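PDB 3A3J: PBP5 from Haemophilus influenzae, which removes C-terminal D-alanyl residues from sugar-peptide cell-wall precursors, acting as a D-alanyl-D-alanine carboxypeptidase of the penicillin-binding protein family. Local coordinates for residues Leu14-Ser19 with Met223-Val228; Ser76-Asp81 with Gly100-Val105; Ser173-Thr178 with Leu190-Thr195; Gln317-Val322 with Leu336-Asp341; Val46-Lys51 with Arg163-Glu168. All coordinates share one frame; numbering follows the deposited sequence.

Contact 1 (Leu14-Ser19 with Met223-Val228); sequences LMDYNS and MRLISV
The pairing of Met-15 with Ile-226 lies in the middle of the five-stranded antiparallel sheet of the carboxypeptidase domain, where the end of strand 11-16 runs against the start of strand 224-232. Met-15 N donates to Ile-226 O at 3.0 Å, and Ile-226 N returns the bond to Met-15 O. On the face that carries them, the Met-15 and Ile-226 side chains lie side by side, pointing the same way, with CE of Met-15 and CD1 of Ile-226 4.1 Å apart, against helix 151-164. The Leu-14 and Leu-225 side chains occupy the other face, against helix 235-252. Past the strand end, Tyr-17 N makes a nearly straight bond (171°) to Arg-224 O. The Tyr-17 ring, swung anti to the backbone N (chi1 164°), receives Arg-224 CD over one face, 4.1 Å from the ring centroid, while the guanidinium stands almost upright to the ring, 81° between planes, and pairs with Asp-199 and Ser-216. Asp-16 OD2 closes an Asx turn by accepting Asn-18 N at 2.6 Å, and it also takes Ser-19 N. Its other oxygen, OD1, bonds Thr-255 and a water that accepts from Arg-224 N at 2.7 Å. The buried carboxylate thus gathers several donors, which would be expected to favour its ionised form.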
# COMPACT_ATOMS: atom_id res chain seq x y z
N LEU A 14 2.97 -9.70 6.24
CA LEU A 14 2.38 -10.12 4.99
C LEU A 14 0.90 -9.74 5.12
O LEU A 14 0.31 -9.97 6.20
CB LEU A 14 2.45 -11.65 4.86
CG LEU A 14 1.71 -12.25 3.63
CD1 LEU A 14 2.40 -11.72 2.33
CD2 LEU A 14 1.72 -13.81 3.57
N MET A 15 0.25 -9.24 4.06
CA MET A 15 -1.10 -8.73 4.24
C MET A 15 -1.82 -8.89 2.92
O MET A 15 -1.22 -8.67 1.88
CB MET A 15 -1.04 -7.23 4.69
CG MET A 15 -2.29 -6.41 4.37
SD MET A 15 -2.18 -4.56 4.51
CE MET A 15 -2.49 -4.03 2.86
N ASP A 16 -3.08 -9.29 2.94
CA ASP A 16 -3.90 -9.32 1.75
C ASP A 16 -4.27 -7.90 1.39
O ASP A 16 -4.77 -7.14 2.24
CB ASP A 16 -5.22 -10.11 1.99
CG ASP A 16 -6.08 -10.20 0.76
OD1 ASP A 16 -5.95 -11.17 -0.06
OD2 ASP A 16 -6.83 -9.26 0.52
N TYR A 17 -4.05 -7.53 0.13
CA TYR A 17 -4.29 -6.16 -0.33
C TYR A 17 -5.80 -5.85 -0.21
O TYR A 17 -6.22 -4.71 0.03
CB TYR A 17 -3.88 -6.06 -1.78
CG TYR A 17 -4.40 -4.84 -2.54
CD1 TYR A 17 -3.89 -3.52 -2.27
CD2 TYR A 17 -5.36 -4.99 -3.52
CE1 TYR A 17 -4.35 -2.39 -3.00
CE2 TYR A 17 -5.86 -3.88 -4.22
CZ TYR A 17 -5.34 -2.59 -3.96
OH TYR A 17 -5.83 -1.56 -4.69
N ASN A 18 -6.63 -6.86 -0.43
CA ASN A 18 -8.01 -6.54 -0.71
C ASN A 18 -8.82 -6.44 0.54
O ASN A 18 -9.74 -5.68 0.59
CB ASN A 18 -8.63 -7.51 -1.66
CG ASN A 18 -8.32 -7.20 -3.08
OD1 ASN A 18 -7.63 -7.94 -3.74
ND2 ASN A 18 -8.85 -6.13 -3.58
N SER A 19 -8.39 -7.12 1.58
CA SER A 19 -9.17 -7.23 2.80
C SER A 19 -8.44 -6.58 3.95
O SER A 19 -9.06 -6.25 4.97
CB SER A 19 -9.38 -8.72 3.12
OG SER A 19 -8.16 -9.31 3.60
N MET A 223 -6.26 -12.56 -6.40
CA MET A 223 -5.77 -12.42 -5.05
C MET A 223 -4.47 -11.54 -5.12
O MET A 223 -3.65 -11.70 -6.06
CB MET A 223 -5.48 -13.75 -4.44
CG MET A 223 -5.32 -13.63 -2.95
SD MET A 223 -4.88 -15.26 -2.38
CE MET A 223 -4.64 -15.03 -0.63
N ARG A 224 -4.37 -10.53 -4.24
CA ARG A 224 -3.16 -9.70 -4.19
C ARG A 224 -2.60 -9.66 -2.81
O ARG A 224 -3.31 -9.37 -1.87
CB ARG A 224 -3.36 -8.25 -4.72
CG ARG A 224 -1.98 -7.45 -4.63
CD ARG A 224 -2.09 -6.06 -5.16
NE ARG A 224 -2.23 -6.03 -6.61
CZ ARG A 224 -1.20 -5.97 -7.44
NH1 ARG A 224 0.02 -6.05 -6.92
NH2 ARG A 224 -1.38 -5.93 -8.74
N LEU A 225 -1.32 -9.97 -2.69
CA LEU A 225 -0.64 -9.83 -1.41
C LEU A 225 0.48 -8.78 -1.44
O LEU A 225 1.02 -8.46 -2.50
CB LEU A 225 -0.02 -11.17 -0.99
CG LEU A 225 -0.93 -12.43 -0.86
CD1 LEU A 225 -0.10 -13.75 -0.49
CD2 LEU A 225 -2.08 -12.18 0.13
N ILE A 226 0.86 -8.31 -0.26
CA ILE A 226 1.91 -7.37 -0.16
C ILE A 226 2.73 -7.88 0.97
O ILE A 226 2.13 -8.15 2.05
CB ILE A 226 1.33 -5.96 0.22
CG1 ILE A 226 0.56 -5.43 -0.97
CG2 ILE A 226 2.47 -5.01 0.66
CD1 ILE A 226 -0.23 -4.14 -0.56
N SER A 227 4.05 -8.02 0.77
CA SER A 227 4.93 -8.37 1.89
C SER A 227 5.91 -7.26 2.19
O SER A 227 6.24 -6.51 1.27
CB SER A 227 5.76 -9.62 1.52
OG SER A 227 6.43 -9.49 0.20
N VAL A 228 6.43 -7.23 3.42
CA VAL A 228 7.44 -6.30 3.78
C VAL A 228 8.40 -7.05 4.68
O VAL A 228 7.98 -7.65 5.63
CB VAL A 228 6.86 -5.01 4.57
CG1 VAL A 228 7.97 -4.03 4.85
CG2 VAL A 228 5.73 -4.33 3.77
O HOH W 1 -6.47 -10.40 -2.48

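Contact 2 (Ser76-Asp81 with Gly100-Val105)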
# COMPACT_ATOMS: atom_id res chain seq x y z
N SER A 76 22.29 6.15 -4.58
CA SER A 76 21.67 5.91 -5.85
C SER A 76 21.16 7.16 -6.52
O SER A 76 20.71 8.13 -5.90
CB SER A 76 20.58 4.83 -5.74
OG SER A 76 19.47 5.29 -4.97
N LYS A 77 21.19 7.14 -7.84
CA LYS A 77 21.00 8.36 -8.53
C LYS A 77 20.66 8.09 -9.95
O LYS A 77 21.02 7.02 -10.52
CB LYS A 77 22.28 9.23 -8.39
CG LYS A 77 23.52 8.61 -8.98
CD LYS A 77 24.82 9.10 -8.26
CE LYS A 77 25.09 10.49 -8.77
NZ LYS A 77 26.43 10.90 -8.33
N MET A 78 19.99 9.05 -10.54
CA MET A 78 19.68 8.96 -11.93
C MET A 78 20.69 9.71 -12.86
O MET A 78 20.59 9.68 -14.07
CB MET A 78 18.21 9.33 -12.14
CG MET A 78 17.88 10.48 -13.02
SD MET A 78 16.12 10.67 -12.96
CE MET A 78 15.70 11.00 -14.68
N PHE A 79 21.71 10.31 -12.24
CA PHE A 79 22.72 11.14 -12.95
C PHE A 79 22.24 12.42 -13.62
O PHE A 79 22.55 12.64 -14.79
CB PHE A 79 23.62 10.32 -13.89
CG PHE A 79 24.30 9.19 -13.21
CD1 PHE A 79 25.55 9.35 -12.64
CD2 PHE A 79 23.66 7.94 -13.11
CE1 PHE A 79 26.17 8.29 -11.97
CE2 PHE A 79 24.26 6.88 -12.47
CZ PHE A 79 25.50 7.01 -11.89
N LEU A 80 21.54 13.27 -12.85
CA LEU A 80 21.03 14.59 -13.34
C LEU A 80 22.19 15.56 -13.44
O LEU A 80 22.91 15.75 -12.45
CB LEU A 80 19.97 15.18 -12.39
CG LEU A 80 18.70 14.33 -12.19
CD1 LEU A 80 17.76 15.06 -11.30
CD2 LEU A 80 18.00 13.97 -13.52
N ASP A 81 22.40 16.13 -14.62
CA ASP A 81 23.52 17.10 -14.82
C ASP A 81 23.06 18.55 -14.61
O ASP A 81 21.93 18.92 -14.92
CB ASP A 81 24.12 16.98 -16.20
CG ASP A 81 24.98 15.77 -16.33
OD1 ASP A 81 25.55 15.34 -15.30
OD2 ASP A 81 25.03 15.22 -17.43
N GLY A 100 16.41 7.16 -7.68
CA GLY A 100 17.39 8.28 -7.91
C GLY A 100 17.30 9.36 -6.83
O GLY A 100 16.28 9.99 -6.71
N ASN A 101 18.35 9.54 -6.04
CA ASN A 101 18.31 10.57 -4.93
C ASN A 101 18.22 12.02 -5.43
O ASN A 101 17.51 12.90 -4.84
CB ASN A 101 19.46 10.36 -3.95
CG ASN A 101 19.20 9.19 -3.06
OD1 ASN A 101 18.04 8.80 -2.88
ND2 ASN A 101 20.23 8.60 -2.52
N ASP A 102 18.93 12.24 -6.54
CA ASP A 102 18.96 13.52 -7.20
C ASP A 102 17.57 13.75 -7.78
O ASP A 102 17.02 14.85 -7.65
CB ASP A 102 20.07 13.56 -8.32
CG ASP A 102 20.05 12.32 -9.25
OD1 ASP A 102 19.14 11.42 -9.14
OD2 ASP A 102 20.96 12.27 -10.12
N ALA A 103 16.97 12.71 -8.35
CA ALA A 103 15.58 12.88 -8.87
C ALA A 103 14.58 13.23 -7.80
O ALA A 103 13.63 13.92 -8.11
CB ALA A 103 15.09 11.62 -9.55
N THR A 104 14.75 12.76 -6.56
CA THR A 104 13.74 13.06 -5.59
C THR A 104 13.80 14.57 -5.13
O THR A 104 12.75 15.23 -4.85
CB THR A 104 13.84 12.19 -4.37
OG1 THR A 104 15.03 12.50 -3.70
CG2 THR A 104 13.84 10.74 -4.69
N VAL A 105 15.02 15.08 -5.00
CA VAL A 105 15.22 16.48 -4.67
C VAL A 105 14.66 17.32 -5.81
O VAL A 105 13.87 18.26 -5.55
CB VAL A 105 16.70 16.76 -4.45
CG1 VAL A 105 16.95 18.26 -4.51
CG2 VAL A 105 17.09 16.19 -3.07
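Ser-76 reaches the 100-105 segment through its backbone: Asn-101 N, in the first turn of helix 101-112, donates to Ser-76 O at 2.8 Å, coming from above the carbonyl plane. The Ser-76 hydroxyl turns to the carbonyl of Ser-99, an active-site residue. At Lys-77 the backbones draw together, its CA 3.7 Å from CA of Gly-100, the helix N-cap; the lysine amine leads off to the carbonyls of Gly-69 and Phe-72. Next, Met-78 N points almost straight (176°) at Asp-102 OD1, meeting it on the syn side at 2.9 Å. This part of the domain holds the serine-type catalytic centre of the S11 peptidases, and Asn-101, which follows Ser-99 by two positions as in an SxN motif, makes a weak hydrogen bond through OD1 to the active-site Lys-39. The Met-78 side chain then crosses the aspartate at about a right angle to put SD 3.7 Å from Ala-103 CB. Beyond Phe-79, Leu-80 N donates to Asp-102 OD2 at 3.0 Å, tilted 40° out of the carboxylate plane. With CG lodged between backbone N and carbonyl carbon (chi1 48°), Asp-102 also accepts Ala-103 N at OD1, while Leu-80 CD1 lies 3.7 Å from Asp-102 O.

Contact 3 (Ser173-Thr178 with Leu190-Thr195); sequences SEKDFT and LLWDKT
Lys-175 and Trp-192 combine CH-pi and cation-pi contacts at the surface of the carboxypeptidase domain. The two side chains slide past each other in opposite directions, and Lys-175 CD sits over one face of the indole, 3.3 Å from the centroid of the five-membered ring. It is offset toward the rim, with Trp-192 NE1 3.1 Å from Lys-175 CD, so the CH-pi contact is tight. Nearer the backbone, Lys-175 CB lies 3.5 Å from Trp-192 CZ2. The lysine chain bends at both chi3 (-137°) and chi4 (-48°), placing Lys-175 NZ 4.9 Å from the centroid of the five-membered ring of Trp-192, only 5° off the ring normal, for a cation-pi interaction.

The polar component is a single hydrogen bond from Lys-175 NZ to Leu-191 O, 2.9 Å long, with the donor well above the carbonyl plane. The ammonium group is therefore shared between a carbonyl and an aromatic face. Van der Waals packing comes from Leu-191, whose two methyl branches divide the work: CD2 reaches Ser-173 CA at 3.8 Å and CD1 rests by Glu-174 O.

The contact joins the approach to strand 176-179 with the 3-10 turn leading to strand 197-206. Glu-174 pairs with Arg-93 of helix 88-98, and Asp-193 with Lys-243 of helix 235-252.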
# COMPACT_ATOMS: atom_id res chain seq x y z
N SER A 173 6.97 -2.07 -12.00
CA SER A 173 7.46 -3.32 -12.54
C SER A 173 8.40 -3.09 -13.79
O SER A 173 8.79 -4.06 -14.47
CB SER A 173 6.27 -4.21 -12.89
OG SER A 173 5.42 -3.42 -13.71
N GLU A 174 8.80 -1.84 -14.06
CA GLU A 174 9.73 -1.63 -15.17
C GLU A 174 11.07 -2.16 -14.67
O GLU A 174 11.44 -1.88 -13.53
CB GLU A 174 9.81 -0.15 -15.57
CG GLU A 174 8.51 0.27 -16.22
CD GLU A 174 8.52 1.74 -16.55
OE1 GLU A 174 9.60 2.33 -16.36
OE2 GLU A 174 7.49 2.32 -16.93
N LYS A 175 11.75 -2.97 -15.50
CA LYS A 175 12.95 -3.74 -15.08
C LYS A 175 14.28 -2.95 -15.11
O LYS A 175 15.24 -3.28 -14.40
CB LYS A 175 13.07 -5.03 -15.93
CG LYS A 175 12.01 -6.16 -15.51
CD LYS A 175 12.50 -7.57 -15.90
CE LYS A 175 11.46 -8.48 -16.51
NZ LYS A 175 10.24 -8.48 -15.76
N ASP A 176 14.30 -1.88 -15.90
CA ASP A 176 15.47 -0.97 -15.99
C ASP A 176 15.05 0.41 -16.45
O ASP A 176 13.90 0.61 -16.83
CB ASP A 176 16.57 -1.54 -16.92
CG ASP A 176 16.05 -1.89 -18.29
OD1 ASP A 176 15.52 -1.01 -18.97
OD2 ASP A 176 16.11 -3.07 -18.69
N PHE A 177 15.98 1.37 -16.46
CA PHE A 177 15.60 2.72 -16.95
C PHE A 177 16.87 3.32 -17.48
O PHE A 177 17.91 3.32 -16.82
CB PHE A 177 15.08 3.59 -15.76
CG PHE A 177 14.89 5.09 -16.07
CD1 PHE A 177 14.13 5.51 -17.13
CD2 PHE A 177 15.38 6.06 -15.20
CE1 PHE A 177 13.93 6.86 -17.37
CE2 PHE A 177 15.12 7.44 -15.43
CZ PHE A 177 14.38 7.81 -16.47
N THR A 178 16.78 3.92 -18.64
CA THR A 178 17.95 4.52 -19.20
C THR A 178 17.82 6.07 -19.17
O THR A 178 16.86 6.60 -19.60
CB THR A 178 18.12 3.96 -20.64
OG1 THR A 178 18.37 2.56 -20.54
CG2 THR A 178 19.28 4.64 -21.41
N LEU A 190 12.78 -9.94 -7.84
CA LEU A 190 11.55 -10.78 -8.00
C LEU A 190 10.80 -10.47 -9.27
O LEU A 190 9.96 -11.24 -9.72
CB LEU A 190 10.67 -10.75 -6.74
CG LEU A 190 11.37 -11.31 -5.50
CD1 LEU A 190 10.45 -11.17 -4.29
CD2 LEU A 190 11.78 -12.79 -5.63
N LEU A 191 11.10 -9.36 -9.90
CA LEU A 191 10.41 -9.05 -11.14
C LEU A 191 10.88 -9.98 -12.27
O LEU A 191 10.26 -10.04 -13.34
CB LEU A 191 10.70 -7.62 -11.55
CG LEU A 191 10.23 -6.41 -10.68
CD1 LEU A 191 10.85 -5.02 -11.25
CD2 LEU A 191 8.73 -6.33 -10.62
N TRP A 192 12.03 -10.61 -12.07
CA TRP A 192 12.50 -11.52 -13.12
C TRP A 192 11.99 -12.96 -12.82
O TRP A 192 12.23 -13.87 -13.61
CB TRP A 192 14.04 -11.51 -13.18
CG TRP A 192 14.56 -10.34 -13.89
CD1 TRP A 192 14.84 -10.25 -15.22
CD2 TRP A 192 14.77 -9.01 -13.33
NE1 TRP A 192 15.27 -8.96 -15.52
CE2 TRP A 192 15.22 -8.18 -14.39
CE3 TRP A 192 14.58 -8.44 -12.06
CZ2 TRP A 192 15.54 -6.80 -14.21
CZ3 TRP A 192 14.95 -7.06 -11.86
CH2 TRP A 192 15.42 -6.28 -12.94
N ASP A 193 11.31 -13.17 -11.69
CA ASP A 193 10.97 -14.52 -11.30
C ASP A 193 9.70 -14.98 -11.97
O ASP A 193 8.60 -14.60 -11.55
CB ASP A 193 10.89 -14.64 -9.79
CG ASP A 193 10.84 -16.09 -9.32
OD1 ASP A 193 10.49 -16.96 -10.13
OD2 ASP A 193 11.11 -16.34 -8.12
N LYS A 194 9.85 -15.74 -13.06
CA LYS A 194 8.68 -16.24 -13.84
C LYS A 194 7.72 -17.17 -13.04
O LYS A 194 6.56 -17.40 -13.43
CB LYS A 194 9.13 -16.96 -15.12
CG LYS A 194 9.75 -16.00 -16.10
CD LYS A 194 10.48 -16.74 -17.22
CE LYS A 194 11.13 -15.74 -18.16
NZ LYS A 194 12.45 -16.24 -18.55
N THR A 195 8.17 -17.71 -11.93
CA THR A 195 7.29 -18.63 -11.22
C THR A 195 6.31 -17.95 -10.21
O THR A 195 5.56 -18.65 -9.54
CB THR A 195 8.05 -19.66 -10.52
OG1 THR A 195 8.59 -19.07 -9.35
CG2 THR A 195 9.14 -20.22 -11.45

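Contact 4 (Gln317-Val322 with Leu336-Asp341)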
# COMPACT_ATOMS: atom_id res chain seq x y z
N GLN A 317 -27.20 4.72 6.57
CA GLN A 317 -27.12 4.56 8.01
C GLN A 317 -26.65 3.17 8.42
O GLN A 317 -27.12 2.16 7.89
CB GLN A 317 -28.49 4.88 8.63
CG GLN A 317 -28.52 4.81 10.14
CD GLN A 317 -29.89 5.27 10.67
OE1 GLN A 317 -30.70 5.89 9.95
NE2 GLN A 317 -30.15 4.94 11.92
N VAL A 318 -25.71 3.11 9.36
CA VAL A 318 -25.27 1.85 9.90
C VAL A 318 -26.17 1.38 11.04
O VAL A 318 -26.19 1.99 12.11
CB VAL A 318 -23.81 1.93 10.45
CG1 VAL A 318 -23.44 0.66 11.14
CG2 VAL A 318 -22.79 2.27 9.32
N ILE A 319 -26.87 0.27 10.84
CA ILE A 319 -27.81 -0.22 11.80
C ILE A 319 -27.34 -1.56 12.36
O ILE A 319 -28.06 -2.22 13.12
CB ILE A 319 -29.21 -0.34 11.15
CG1 ILE A 319 -29.12 -0.97 9.75
CG2 ILE A 319 -29.78 1.04 10.92
CD1 ILE A 319 -28.77 -2.46 9.73
N GLY A 320 -26.14 -1.99 12.01
CA GLY A 320 -25.68 -3.31 12.50
C GLY A 320 -24.45 -3.83 11.78
O GLY A 320 -23.72 -3.07 11.16
N LYS A 321 -24.25 -5.13 11.84
CA LYS A 321 -23.04 -5.77 11.40
C LYS A 321 -23.36 -7.11 10.71
O LYS A 321 -24.32 -7.79 11.07
CB LYS A 321 -22.19 -6.04 12.64
CG LYS A 321 -20.70 -5.80 12.45
CD LYS A 321 -20.28 -4.35 12.65
CE LYS A 321 -18.75 -4.21 12.49
NZ LYS A 321 -18.22 -2.90 12.96
N VAL A 322 -22.58 -7.49 9.70
CA VAL A 322 -22.62 -8.86 9.23
C VAL A 322 -21.46 -9.56 9.89
O VAL A 322 -20.34 -9.05 9.87
CB VAL A 322 -22.46 -9.01 7.72
CG1 VAL A 322 -22.68 -10.46 7.32
CG2 VAL A 322 -23.42 -8.15 7.00
N LEU A 336 -23.41 -3.07 8.27
CA LEU A 336 -24.61 -3.27 7.45
C LEU A 336 -25.35 -1.97 7.47
O LEU A 336 -25.54 -1.38 8.53
CB LEU A 336 -25.45 -4.34 8.11
CG LEU A 336 -26.65 -4.89 7.39
CD1 LEU A 336 -26.30 -5.47 6.03
CD2 LEU A 336 -27.23 -5.98 8.31
N GLN A 337 -25.79 -1.51 6.32
CA GLN A 337 -26.42 -0.22 6.26
C GLN A 337 -27.79 -0.27 5.65
O GLN A 337 -28.16 -1.18 4.90
CB GLN A 337 -25.56 0.80 5.46
CG GLN A 337 -24.11 0.95 5.88
CD GLN A 337 -23.28 1.56 4.72
OE1 GLN A 337 -22.76 0.82 3.88
NE2 GLN A 337 -23.25 2.90 4.64
N VAL A 338 -28.56 0.76 5.97
CA VAL A 338 -29.85 0.98 5.36
C VAL A 338 -29.57 1.53 3.94
O VAL A 338 -28.69 2.39 3.76
CB VAL A 338 -30.63 2.00 6.27
CG1 VAL A 338 -31.90 2.54 5.59
CG2 VAL A 338 -30.91 1.38 7.70
N MET A 339 -30.29 1.06 2.94
CA MET A 339 -29.97 1.34 1.54
C MET A 339 -30.87 2.41 0.94
O MET A 339 -30.49 3.07 -0.03
CB MET A 339 -30.14 0.09 0.68
CG MET A 339 -29.37 -1.08 1.17
SD MET A 339 -27.55 -0.81 1.17
CE MET A 339 -27.28 -0.01 2.72
N ASN A 340 -32.08 2.56 1.48
CA ASN A 340 -32.98 3.64 1.08
C ASN A 340 -33.48 4.44 2.30
O ASN A 340 -33.50 3.90 3.44
CB ASN A 340 -34.12 3.12 0.17
CG ASN A 340 -34.21 1.53 0.10
OD1 ASN A 340 -34.73 0.83 1.03
ND2 ASN A 340 -33.74 0.98 -1.04
N ASP A 341 -33.84 5.72 2.11
CA ASP A 341 -34.39 6.54 3.20
C ASP A 341 -35.76 5.97 3.66
O ASP A 341 -36.53 5.50 2.81
CB ASP A 341 -34.62 7.98 2.77
CG ASP A 341 -33.40 8.88 2.94
OD1 ASP A 341 -32.44 8.55 3.69
OD2 ASP A 341 -33.43 9.96 2.32
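Val-318 and Gln-337 form a non-hydrogen-bonded antiparallel pair in the hairpin of strands 318-326 and 329-338, and the backbone bonds are arranged around it. Val-338 N donates to Gln-317 O at 2.8 Å, in the carbonyl plane, and Gln-337 CA also comes close to that oxygen. Two residues further along, Ile-319 N donates to Leu-336 O at 3.1 Å. The third bond, Leu-336 N to Gly-320 O, is 2.9 Å long but meets its acceptor 50° out of the carbonyl plane. This distortion accompanies a classic beta bulge, in which Ile-319 and Gly-320 both face Leu-336; the backbone angles of Gly-320 (166°, -159°) would jam a side chain against the preceding carbonyl oxygen.

The amide of Gln-337 is satisfied at both ends, its NE2 by Gly-316 O and its OE1 by Phe-283 N, while Gln-317 OE1 accepts from Ala-314 N. Lys-321 NZ is bonded to Asn-335 OD1. On the face away from Val-318 and Gln-337, apolar groups pack: Ile-319 CG2 presses on Val-338 CG2 at 3.4 Å, tighter than usual, and Ile-319 CD1 lies 4.0 Å from Leu-336 CG. Leu-336 CD1 meets Val-322 CG2 at 4.1 Å.

Within the mixed sheet of the C-terminal domain, this hairpin is flanked by strand 299-304, reached by Val-322 and Leu-336 at Tyr-302, and by strand 277-281, where Leu-280 receives Ile-319 and Leu-336.

Contact 5 (Val46-Lys51 with Arg163-Glu168)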
# COMPACT_ATOMS: atom_id res chain seq x y z
N VAL A 46 4.05 12.68 -5.50
CA VAL A 46 4.16 12.98 -6.94
C VAL A 46 2.96 12.42 -7.68
O VAL A 46 2.37 13.08 -8.55
CB VAL A 46 5.51 12.38 -7.60
CG1 VAL A 46 5.54 12.68 -9.10
CG2 VAL A 46 6.78 12.96 -6.97
N GLY A 47 2.59 11.19 -7.37
CA GLY A 47 1.49 10.60 -8.13
C GLY A 47 0.14 11.27 -7.87
O GLY A 47 -0.63 11.52 -8.78
N VAL A 48 -0.12 11.61 -6.63
CA VAL A 48 -1.34 12.42 -6.36
C VAL A 48 -1.31 13.81 -7.04
O VAL A 48 -2.32 14.28 -7.62
CB VAL A 48 -1.60 12.56 -4.89
CG1 VAL A 48 -2.88 13.47 -4.66
CG2 VAL A 48 -1.77 11.16 -4.26
N ALA A 49 -0.16 14.47 -7.00
CA ALA A 49 -0.04 15.76 -7.66
C ALA A 49 -0.32 15.65 -9.17
O ALA A 49 -1.01 16.52 -9.72
CB ALA A 49 1.31 16.37 -7.39
N LEU A 50 0.19 14.60 -9.83
CA LEU A 50 -0.14 14.32 -11.24
C LEU A 50 -1.61 14.00 -11.43
O LEU A 50 -2.21 14.37 -12.42
CB LEU A 50 0.63 13.09 -11.78
CG LEU A 50 2.13 13.34 -11.98
CD1 LEU A 50 2.99 12.06 -12.06
CD2 LEU A 50 2.28 14.23 -13.24
N LYS A 51 -2.18 13.24 -10.50
CA LYS A 51 -3.57 12.86 -10.59
C LYS A 51 -4.47 14.09 -10.46
O LYS A 51 -5.45 14.23 -11.20
CB LYS A 51 -3.88 11.82 -9.53
CG LYS A 51 -5.19 11.05 -9.77
CD LYS A 51 -5.30 9.84 -8.86
CE LYS A 51 -5.90 10.18 -7.49
NZ LYS A 51 -6.60 8.93 -6.88
N ARG A 163 -3.64 1.07 -4.75
CA ARG A 163 -5.10 1.44 -4.79
C ARG A 163 -5.36 2.86 -5.38
O ARG A 163 -6.14 3.03 -6.29
CB ARG A 163 -5.68 1.35 -3.35
CG ARG A 163 -7.22 1.70 -3.30
CD ARG A 163 -7.77 1.28 -1.92
NE ARG A 163 -7.95 -0.15 -1.93
CZ ARG A 163 -7.31 -1.03 -1.20
NH1 ARG A 163 -6.42 -0.69 -0.29
NH2 ARG A 163 -7.58 -2.30 -1.37
N ASP A 164 -4.66 3.88 -4.89
CA ASP A 164 -4.94 5.33 -5.35
C ASP A 164 -4.29 5.74 -6.66
O ASP A 164 -4.78 6.64 -7.32
CB ASP A 164 -4.54 6.31 -4.25
CG ASP A 164 -5.12 5.90 -2.94
OD1 ASP A 164 -6.16 5.23 -3.06
OD2 ASP A 164 -4.61 6.18 -1.81
N LEU A 165 -3.23 5.03 -7.07
CA LEU A 165 -2.35 5.44 -8.18
C LEU A 165 -2.03 4.27 -9.14
O LEU A 165 -0.86 3.97 -9.39
CB LEU A 165 -1.01 5.97 -7.59
CG LEU A 165 -1.12 7.18 -6.65
CD1 LEU A 165 0.25 7.54 -6.15
CD2 LEU A 165 -1.84 8.35 -7.37
N PRO A 166 -3.08 3.61 -9.68
CA PRO A 166 -2.88 2.43 -10.53
C PRO A 166 -1.99 2.73 -11.74
O PRO A 166 -1.22 1.90 -12.19
CB PRO A 166 -4.29 2.07 -10.99
CG PRO A 166 -5.20 3.40 -10.61
CD PRO A 166 -4.49 4.00 -9.46
N GLU A 167 -2.08 3.92 -12.28
CA GLU A 167 -1.31 4.19 -13.46
C GLU A 167 0.17 4.33 -13.03
O GLU A 167 1.07 3.75 -13.66
CB GLU A 167 -1.89 5.41 -14.18
CG GLU A 167 -1.49 5.58 -15.62
CD GLU A 167 -1.49 4.28 -16.45
OE1 GLU A 167 -2.44 3.46 -16.37
OE2 GLU A 167 -0.51 4.08 -17.22
N GLU A 168 0.42 5.04 -11.95
CA GLU A 168 1.79 5.17 -11.47
C GLU A 168 2.35 3.78 -11.08
O GLU A 168 3.48 3.48 -11.41
CB GLU A 168 1.86 6.20 -10.32
CG GLU A 168 3.27 6.37 -9.58
CD GLU A 168 3.66 7.86 -9.27
OE1 GLU A 168 2.94 8.75 -9.77
OE2 GLU A 168 4.66 8.19 -8.56
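Lys-51 and Glu-168 both swing their CG atoms anti to the backbone N (chi1 -163° and 174°), and each chain then bends, the lysine at chi3 (86°) and the glutamate at chi2, so that both stretch across to the opposite segment. The contact packs the last turns of helix 38-51, in the helical part of the carboxypeptidase domain, against the junction where helix 151-164 gives way to the short helix 166-169. Leu-165 is the link between those two helices, leaving helical angles after the first and acting as N-cap of the second.

Its side chain is the apolar core of the contact. Leu-165 CD2 lies 3.6 Å from Gly-47 C, and CD1 approaches Gly-47 CA at 3.8 Å; the lack of a side chain at Gly-47 lets the leucine settle directly on the helix backbone. Val-48 crosses the leucine at about a right angle, its CG2 at 4.2 Å from Leu-165 CD2, and the aliphatic part of Lys-51 adds its CD at 4.1 Å from the same methyl.

The Glu-168 carboxylate lies against Gly-47, though the exact position of its inner oxygen is doubtful. The glutamate's OE2 is bonded to Asn-92 ND2 of helix 88-98, which helps fix the carboxylate. Asp-164 OD2 bonds His-160 within its own helix and Tyr-44 OH of helix 38-51; the second bond joins the two helices. The backbone carbonyl of Asp-164 serves the lysine: Lys-51 NZ donates to Asp-164 O at 3.0 Å, in the carbonyl plane and on a lone pair.

Overall arrangement
Contacts 1, 2 and 5 are largely buried in the carboxypeptidase domain, whereas contact 3 lies at its surface and contact 4, partly buried, in the C-terminal domain, its centre about 51 Å from that of contact 2. Contacts 1 and 4 are both antiparallel strand pairings, one regular and one bulged; contact 2 instead relies on one aspartate receiving loop amides, contact 3 on a lysine over an indole, and contact 5 on a leucine packed against a glycine, with one lysine-to-carbonyl bond. Helix 151-164 joins contacts 1 and 5, through Arg-163 NH2 and Tyr-17 O at 3.1 Å. Contacts 2 and 3 touch where Met-78 packs on Phe-177. Along the chain, contacts 2, 3 and 5 fall inside the loop that contact 1 closes.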